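Local coordinates for anopheles Plasmodium-responsive Leucine-rich repeat protein 1B (Anopheles gambiae, PDB 4XGO) that probably acts in mosquito immunity against Plasmodium, its leucine-rich repeat domain forming part of a protein that interacts with the partner LRIM1, at residues A[25-36]-A[48-59]. Numbering follows the deposited sequence.
Sequences VEVLNLNGLQIE and TIQKLYMRFNVI
Asn57 reaches from 48-59 into the turn of 25-36 and shows how successive coils of a leucine-rich repeat solenoid are stitched together. Its ND2, with Leu30 O 2° out of the amide plane, donates to that carbonyl at 3.0 Å and also to Met54 O of its own coil. On the other branch, OD1 takes Leu33 N and Ile35 N from opposite faces of the amide, so bonds at both ends hold the group against rotation. Asn81 repeats the pattern one coil on, its ND2 bonding to Met54 O and its OD1 to Ile59 N.

Strands 27-29 and 51-53 run parallel. On one face Leu28 and Leu52 lie side by side and point the same way, with Leu28 CD2 3.9 Å from Leu52 CD1; the same Leu28 methyl also meets Ile49 CD1. On the opposite face, Val27 CG1, anti to its own N (chi1 177°), comes obliquely to Tyr53 CE2 at 3.5 Å. There the Asn29 amide stands at 73° to that ring, its OD1 near the ring plane at the edge. Arg55 NE salt-bridges Asp79 and NH1 hydrogen-bonds to Gly32 O of the second subunit, while Arg55 N donates to Asn31 OD1 at 2.8 Å, from above the amide plane.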
ATOM      1  N   VAL A  25      -3.152  20.229 -25.074  1.00 28.78           N
ATOM      2  CA  VAL A  25      -3.466  18.804 -25.140  1.00 28.08           C
ATOM      3  C   VAL A  25      -2.204  18.031 -25.525  1.00 26.10           C
ATOM      4  O   VAL A  25      -2.238  17.055 -26.265  1.00 26.39           O
ATOM      5  CB  VAL A  25      -4.649  18.513 -26.083  1.00 29.30           C
ATOM      6  CG1 VAL A  25      -5.103  17.062 -25.943  1.00 29.84           C
ATOM      7  CG2 VAL A  25      -5.809  19.453 -25.783  1.00 30.65           C
ATOM      8  N   GLU A  26      -1.072  18.505 -25.021  1.00 25.00           N
ATOM      9  CA  GLU A  26       0.196  17.843 -25.225  1.00 24.37           C
ATOM     10  C   GLU A  26       0.487  16.949 -24.037  1.00 21.63           C
ATOM     11  O   GLU A  26       1.164  15.951 -24.184  1.00 20.90           O
ATOM     12  CB  GLU A  26       1.310  18.864 -25.382  1.00 26.67           C
ATOM     13  CG  GLU A  26       1.120  19.737 -26.613  1.00 29.77           C
ATOM     14  CD  GLU A  26       2.318  20.605 -26.927  1.00 32.27           C
ATOM     15  OE1 GLU A  26       3.134  20.852 -26.021  1.00 35.45           O
ATOM     16  OE2 GLU A  26       2.425  21.053 -28.098  1.00 36.52           O
ATOM     17  N   VAL A  27       0.005  17.341 -22.861  1.00 19.25           N
ATOM     18  CA  VAL A  27       0.111  16.507 -21.657  1.00 17.56           C
ATOM     19  C   VAL A  27      -1.307  16.238 -21.233  1.00 17.23           C
ATOM     20  O   VAL A  27      -2.089  17.169 -21.088  1.00 17.70           O
ATOM     21  CB  VAL A  27       0.899  17.203 -20.535  1.00 17.24           C
ATOM     22  CG1 VAL A  27       0.925  16.351 -19.260  1.00 17.01           C
ATOM     23  CG2 VAL A  27       2.316  17.492 -21.018  1.00 17.24           C
ATOM     24  N   LEU A  28      -1.662  14.968 -21.072  1.00 15.80           N
ATOM     25  CA  LEU A  28      -3.005  14.611 -20.670  1.00 15.50           C
ATOM     26  C   LEU A  28      -2.934  13.862 -19.360  1.00 14.98           C
ATOM     27  O   LEU A  28      -2.383  12.764 -19.294  1.00 14.40           O
ATOM     28  CB  LEU A  28      -3.710  13.782 -21.758  1.00 16.00           C
ATOM     29  CG  LEU A  28      -5.104  13.268 -21.388  1.00 16.54           C
ATOM     30  CD1 LEU A  28      -6.036  14.431 -21.085  1.00 17.41           C
ATOM     31  CD2 LEU A  28      -5.705  12.380 -22.460  1.00 17.03           C
ATOM     32  N   ASN A  29      -3.508  14.451 -18.326  1.00 14.48           N
ATOM     33  CA  ASN A  29      -3.547  13.814 -17.022  1.00 13.94           C
ATOM     34  C   ASN A  29      -4.895  13.133 -16.748  1.00 13.97           C
ATOM     35  O   ASN A  29      -5.894  13.788 -16.426  1.00 14.08           O
ATOM     36  CB  ASN A  29      -3.195  14.801 -15.914  1.00 13.99           C
ATOM     37  CG  ASN A  29      -3.056  14.113 -14.566  1.00 13.59           C
ATOM     38  OD1 ASN A  29      -3.002  12.886 -14.501  1.00 12.88           O
ATOM     39  ND2 ASN A  29      -2.966  14.890 -13.491  1.00 13.68           N
ATOM     40  N   LEU A  30      -4.906  11.803 -16.895  1.00 13.58           N
ATOM     41  CA  LEU A  30      -6.043  10.983 -16.561  1.00 13.70           C
ATOM     42  C   LEU A  30      -5.761  10.178 -15.308  1.00 13.30           C
ATOM     43  O   LEU A  30      -6.423   9.168 -15.034  1.00 13.52           O
ATOM     44  CB  LEU A  30      -6.372  10.047 -17.717  1.00 14.11           C
ATOM     45  CG  LEU A  30      -6.677  10.702 -19.053  1.00 14.64           C
ATOM     46  CD1 LEU A  30      -6.956   9.627 -20.112  1.00 14.82           C
ATOM     47  CD2 LEU A  30      -7.829  11.683 -18.932  1.00 15.38           C
ATOM     48  N   ASN A  31      -4.792  10.620 -14.514  1.00 12.73           N
ATOM     49  CA  ASN A  31      -4.495   9.898 -13.274  1.00 12.44           C
ATOM     50  C   ASN A  31      -5.685   9.953 -12.324  1.00 12.87           C
ATOM     51  O   ASN A  31      -6.320  11.009 -12.187  1.00 12.82           O
ATOM     52  CB  ASN A  31      -3.340  10.553 -12.533  1.00 12.10           C
ATOM     53  CG  ASN A  31      -2.012  10.405 -13.246  1.00 11.90           C
ATOM     54  OD1 ASN A  31      -1.852   9.612 -14.179  1.00 11.49           O
ATOM     55  ND2 ASN A  31      -1.049  11.196 -12.810  1.00 11.94           N
ATOM     56  N   GLY A  32      -5.941   8.858 -11.624  1.00 13.03           N
ATOM     57  CA  GLY A  32      -6.835   8.862 -10.475  1.00 13.99           C
ATOM     58  C   GLY A  32      -8.302   9.103 -10.812  1.00 15.26           C
ATOM     59  O   GLY A  32      -9.043   9.625  -9.979  1.00 15.53           O
ATOM     60  N   LEU A  33      -8.720   8.722 -12.027  1.00 16.14           N
ATOM     61  CA  LEU A  33     -10.116   8.965 -12.464  1.00 17.48           C
ATOM     62  C   LEU A  33     -10.994   7.708 -12.451  1.00 19.34           C
ATOM     63  O   LEU A  33     -12.096   7.727 -13.004  1.00 19.85           O
ATOM     64  CB  LEU A  33     -10.149   9.641 -13.831  1.00 17.14           C
ATOM     65  CG  LEU A  33      -9.439  10.988 -13.943  1.00 16.85           C
ATOM     66  CD1 LEU A  33      -9.486  11.547 -15.355  1.00 16.85           C
ATOM     67  CD2 LEU A  33     -10.002  12.012 -12.941  1.00 17.23           C
ATOM     68  N   GLN A  34     -10.547   6.674 -11.748  1.00 20.91           N
ATOM     69  CA  GLN A  34     -11.243   5.370 -11.643  1.00 23.53           C
ATOM     70  C   GLN A  34     -11.571   4.801 -13.026  1.00 22.55           C
ATOM     71  O   GLN A  34     -12.651   4.251 -13.235  1.00 23.05           O
ATOM     72  CB  GLN A  34     -12.533   5.466 -10.795  1.00 27.10           C
ATOM     73  CG  GLN A  34     -12.376   6.040  -9.387  1.00 30.76           C
ATOM     74  CD  GLN A  34     -11.593   5.161  -8.425  1.00 34.48           C
ATOM     75  OE1 GLN A  34     -10.904   5.675  -7.522  1.00 40.10           O
ATOM     76  NE2 GLN A  34     -11.689   3.833  -8.592  1.00 37.02           N
ATOM     77  N   ILE A  35     -10.644   4.947 -13.964  1.00 21.41           N
ATOM     78  CA  ILE A  35     -10.815   4.406 -15.309  1.00 21.23           C
ATOM     79  C   ILE A  35     -10.664   2.908 -15.262  1.00 22.02           C
ATOM     80  O   ILE A  35      -9.670   2.386 -14.743  1.00 20.28           O
ATOM     81  CB  ILE A  35      -9.807   4.994 -16.308  1.00 20.38           C
ATOM     82  CG1 ILE A  35     -10.070   6.495 -16.462  1.00 20.42           C
ATOM     83  CG2 ILE A  35      -9.889   4.293 -17.667  1.00 20.08           C
ATOM     84  CD1 ILE A  35      -8.998   7.234 -17.219  1.00 19.98           C
ATOM     85  N   GLU A  36     -11.662   2.205 -15.782  1.00 24.03           N
ATOM     86  CA  GLU A  36     -11.611   0.748 -15.829  1.00 27.19           C
ATOM     87  C   GLU A  36     -11.465   0.264 -17.269  1.00 28.21           C
ATOM     88  O   GLU A  36     -10.442  -0.273 -17.623  1.00 30.51           O
ATOM     89  CB  GLU A  36     -12.819   0.124 -15.144  1.00 30.20           C
ATOM     90  CG  GLU A  36     -12.660  -1.371 -14.908  1.00 33.17           C
ATOM     91  CD  GLU A  36     -13.905  -2.022 -14.333  1.00 36.78           C
ATOM     92  OE1 GLU A  36     -14.912  -1.317 -14.070  1.00 40.29           O
ATOM     93  OE2 GLU A  36     -13.879  -3.258 -14.159  1.00 40.54           O
ATOM     94  N   THR A  48      -2.572  14.918 -30.598  1.00 23.80           N
ATOM     95  CA  THR A  48      -1.528  15.822 -30.130  1.00 23.06           C
ATOM     96  C   THR A  48      -0.775  15.308 -28.882  1.00 21.48           C
ATOM     97  O   THR A  48       0.253  15.854 -28.543  1.00 21.18           O
ATOM     98  CB  THR A  48      -2.120  17.202 -29.782  1.00 23.64           C
ATOM     99  OG1 THR A  48      -3.221  17.029 -28.879  1.00 23.77           O
ATOM    100  CG2 THR A  48      -2.612  17.931 -31.034  1.00 24.99           C
ATOM    101  N   ILE A  49      -1.281  14.265 -28.224  1.00 20.45           N
ATOM    102  CA  ILE A  49      -0.703  13.818 -26.923  1.00 19.40           C
ATOM    103  C   ILE A  49       0.752  13.353 -27.064  1.00 18.90           C
ATOM    104  O   ILE A  49       1.081  12.492 -27.905  1.00 19.21           O
ATOM    105  CB  ILE A  49      -1.544  12.688 -26.303  1.00 19.17           C
ATOM    106  CG1 ILE A  49      -2.919  13.219 -25.906  1.00 19.25           C
ATOM    107  CG2 ILE A  49      -0.829  12.083 -25.082  1.00 18.92           C
ATOM    108  CD1 ILE A  49      -3.949  12.136 -25.671  1.00 19.40           C
ATOM    109  N   GLN A  50       1.625  13.945 -26.256  1.00 18.71           N
ATOM    110  CA  GLN A  50       3.001  13.501 -26.148  1.00 18.69           C
ATOM    111  C   GLN A  50       3.259  12.820 -24.806  1.00 17.23           C
ATOM    112  O   GLN A  50       4.082  11.931 -24.733  1.00 16.94           O
ATOM    113  CB  GLN A  50       3.939  14.672 -26.297  1.00 20.58           C
ATOM    114  CG  GLN A  50       3.912  15.259 -27.703  1.00 22.66           C
ATOM    115  CD  GLN A  50       4.786  16.476 -27.820  1.00 25.18           C
ATOM    116  OE1 GLN A  50       5.719  16.659 -27.041  1.00 27.87           O
ATOM    117  NE2 GLN A  50       4.481  17.332 -28.788  1.00 27.17           N
ATOM    118  N   LYS A  51       2.593  13.277 -23.746  1.00 16.55           N
ATOM    119  CA  LYS A  51       2.724  12.648 -22.415  1.00 15.77           C
ATOM    120  C   LYS A  51       1.359  12.247 -21.898  1.00 15.13           C
ATOM    121  O   LYS A  51       0.458  13.083 -21.756  1.00 15.30           O
ATOM    122  CB  LYS A  51       3.403  13.586 -21.423  1.00 16.45           C
ATOM    123  CG  LYS A  51       4.758  14.074 -21.877  1.00 17.35           C
ATOM    124  CD  LYS A  51       5.459  14.781 -20.729  1.00 18.81           C
ATOM    125  CE  LYS A  51       6.785  15.348 -21.192  1.00 20.25           C
ATOM    126  NZ  LYS A  51       7.433  16.132 -20.107  1.00 21.34           N
ATOM    127  N   LEU A  52       1.197  10.956 -21.619  1.00 13.80           N
ATOM    128  CA  LEU A  52      -0.090  10.412 -21.223  1.00 13.64           C
ATOM    129  C   LEU A  52       0.021   9.783 -19.852  1.00 13.26           C
ATOM    130  O   LEU A  52       0.763   8.817 -19.672  1.00 12.21           O
ATOM    131  CB  LEU A  52      -0.555   9.367 -22.229  1.00 13.92           C
ATOM    132  CG  LEU A  52      -1.877   8.656 -21.982  1.00 14.34           C
ATOM    133  CD1 LEU A  52      -3.001   9.659 -21.814  1.00 14.70           C
ATOM    134  CD2 LEU A  52      -2.137   7.678 -23.142  1.00 14.63           C
ATOM    135  N   TYR A  53      -0.693  10.361 -18.892  1.00 12.95           N
ATOM    136  CA  TYR A  53      -0.660   9.884 -17.515  1.00 12.71           C
ATOM    137  C   TYR A  53      -1.969   9.194 -17.177  1.00 12.96           C
ATOM    138  O   TYR A  53      -3.032   9.828 -17.223  1.00 12.90           O
ATOM    139  CB  TYR A  53      -0.421  11.038 -16.545  1.00 12.68           C
ATOM    140  CG  TYR A  53       0.735  11.958 -16.844  1.00 12.85           C
ATOM    141  CD1 TYR A  53       1.886  11.500 -17.461  1.00 13.03           C
ATOM    142  CD2 TYR A  53       0.688  13.302 -16.443  1.00 13.44           C
ATOM    143  CE1 TYR A  53       2.962  12.329 -17.687  1.00 13.46           C
ATOM    144  CE2 TYR A  53       1.767  14.149 -16.650  1.00 13.66           C
ATOM    145  CZ  TYR A  53       2.890  13.674 -17.278  1.00 14.04           C
ATOM    146  OH  TYR A  53       3.973  14.505 -17.487  1.00 15.20           O
ATOM    147  N   MET A  54      -1.901   7.885 -16.886  1.00 12.88           N
ATOM    148  CA  MET A  54      -3.083   7.100 -16.484  1.00 13.52           C
ATOM    149  C   MET A  54      -2.812   6.275 -15.215  1.00 13.40           C
ATOM    150  O   MET A  54      -3.336   5.164 -15.025  1.00 13.37           O
ATOM    151  CB  MET A  54      -3.568   6.213 -17.652  1.00 14.62           C
ATOM    152  CG  MET A  54      -3.946   7.018 -18.870  1.00 15.62           C
ATOM    153  SD  MET A  54      -4.642   5.984 -20.188  1.00 18.25           S
ATOM    154  CE  MET A  54      -3.166   5.453 -20.995  1.00 18.30           C
ATOM    155  N   ARG A  55      -2.030   6.870 -14.322  1.00 13.16           N
ATOM    156  CA  ARG A  55      -1.655   6.244 -13.053  1.00 13.21           C
ATOM    157  C   ARG A  55      -2.857   6.235 -12.085  1.00 12.91           C
ATOM    158  O   ARG A  55      -3.748   7.074 -12.191  1.00 12.23           O
ATOM    159  CB  ARG A  55      -0.543   7.057 -12.366  1.00 14.04           C
ATOM    160  CG  ARG A  55       0.689   7.427 -13.189  1.00 14.95           C
ATOM    161  CD  ARG A  55       1.595   8.380 -12.385  1.00 16.48           C
ATOM    162  NE  ARG A  55       2.411   7.605 -11.451  1.00 18.13           N
ATOM    163  CZ  ARG A  55       2.859   7.993 -10.262  1.00 20.48           C
ATOM    164  NH1 ARG A  55       2.593   9.182  -9.751  1.00 21.39           N
ATOM    165  NH2 ARG A  55       3.579   7.147  -9.546  1.00 21.96           N
ATOM    166  N   PHE A  56      -2.869   5.264 -11.171  1.00 12.62           N
ATOM    167  CA  PHE A  56      -3.851   5.184 -10.092  1.00 13.12           C
ATOM    168  C   PHE A  56      -5.278   5.073 -10.614  1.00 13.72           C
ATOM    169  O   PHE A  56      -6.186   5.768 -10.147  1.00 14.01           O
ATOM    170  CB  PHE A  56      -3.730   6.380  -9.134  1.00 13.32           C
ATOM    171  CG  PHE A  56      -2.351   6.570  -8.570  1.00 13.06           C
ATOM    172  CD1 PHE A  56      -1.918   5.803  -7.520  1.00 13.44           C
ATOM    173  CD2 PHE A  56      -1.522   7.567  -9.058  1.00 13.12           C
ATOM    174  CE1 PHE A  56      -0.661   6.006  -6.967  1.00 13.01           C
ATOM    175  CE2 PHE A  56      -0.262   7.767  -8.525  1.00 12.98           C
ATOM    176  CZ  PHE A  56       0.170   6.983  -7.489  1.00 12.65           C
ATOM    177  N   ASN A  57      -5.467   4.196 -11.588  1.00 13.93           N
ATOM    178  CA  ASN A  57      -6.796   3.874 -12.069  1.00 14.64           C
ATOM    179  C   ASN A  57      -7.063   2.407 -11.765  1.00 15.56           C
ATOM    180  O   ASN A  57      -6.414   1.815 -10.894  1.00 15.60           O
ATOM    181  CB  ASN A  57      -6.893   4.216 -13.562  1.00 14.15           C
ATOM    182  CG  ASN A  57      -7.045   5.707 -13.813  1.00 13.93           C
ATOM    183  OD1 ASN A  57      -8.056   6.323 -13.428  1.00 14.13           O
ATOM    184  ND2 ASN A  57      -6.061   6.293 -14.463  1.00 13.38           N
ATOM    185  N   VAL A  58      -8.014   1.796 -12.462  1.00 16.82           N
ATOM    186  CA  VAL A  58      -8.298   0.379 -12.237  1.00 18.15           C
ATOM    187  C   VAL A  58      -8.326  -0.356 -13.575  1.00 18.34           C
ATOM    188  O   VAL A  58      -9.175  -1.216 -13.811  1.00 19.51           O
ATOM    189  CB  VAL A  58      -9.602   0.172 -11.420  1.00 19.55           C
ATOM    190  CG1 VAL A  58      -9.358   0.528  -9.955  1.00 20.08           C
ATOM    191  CG2 VAL A  58     -10.742   0.991 -11.981  1.00 20.15           C
ATOM    192  N   ILE A  59      -7.360  -0.034 -14.424  1.00 17.73           N
ATOM    193  CA  ILE A  59      -7.320  -0.540 -15.780  1.00 17.75           C
ATOM    194  C   ILE A  59      -6.880  -2.004 -15.747  1.00 18.21           C
ATOM    195  O   ILE A  59      -5.842  -2.341 -15.178  1.00 17.09           O
ATOM    196  CB  ILE A  59      -6.375   0.289 -16.673  1.00 17.03           C
ATOM    197  CG1 ILE A  59      -6.875   1.738 -16.808  1.00 16.81           C
ATOM    198  CG2 ILE A  59      -6.234  -0.356 -18.045  1.00 17.34           C
ATOM    199  CD1 ILE A  59      -5.793   2.723 -17.218  1.00 16.17           C
TER
HETATM  200  O   HOH W   1      -8.721   6.002  -9.594  1.00 20.74           O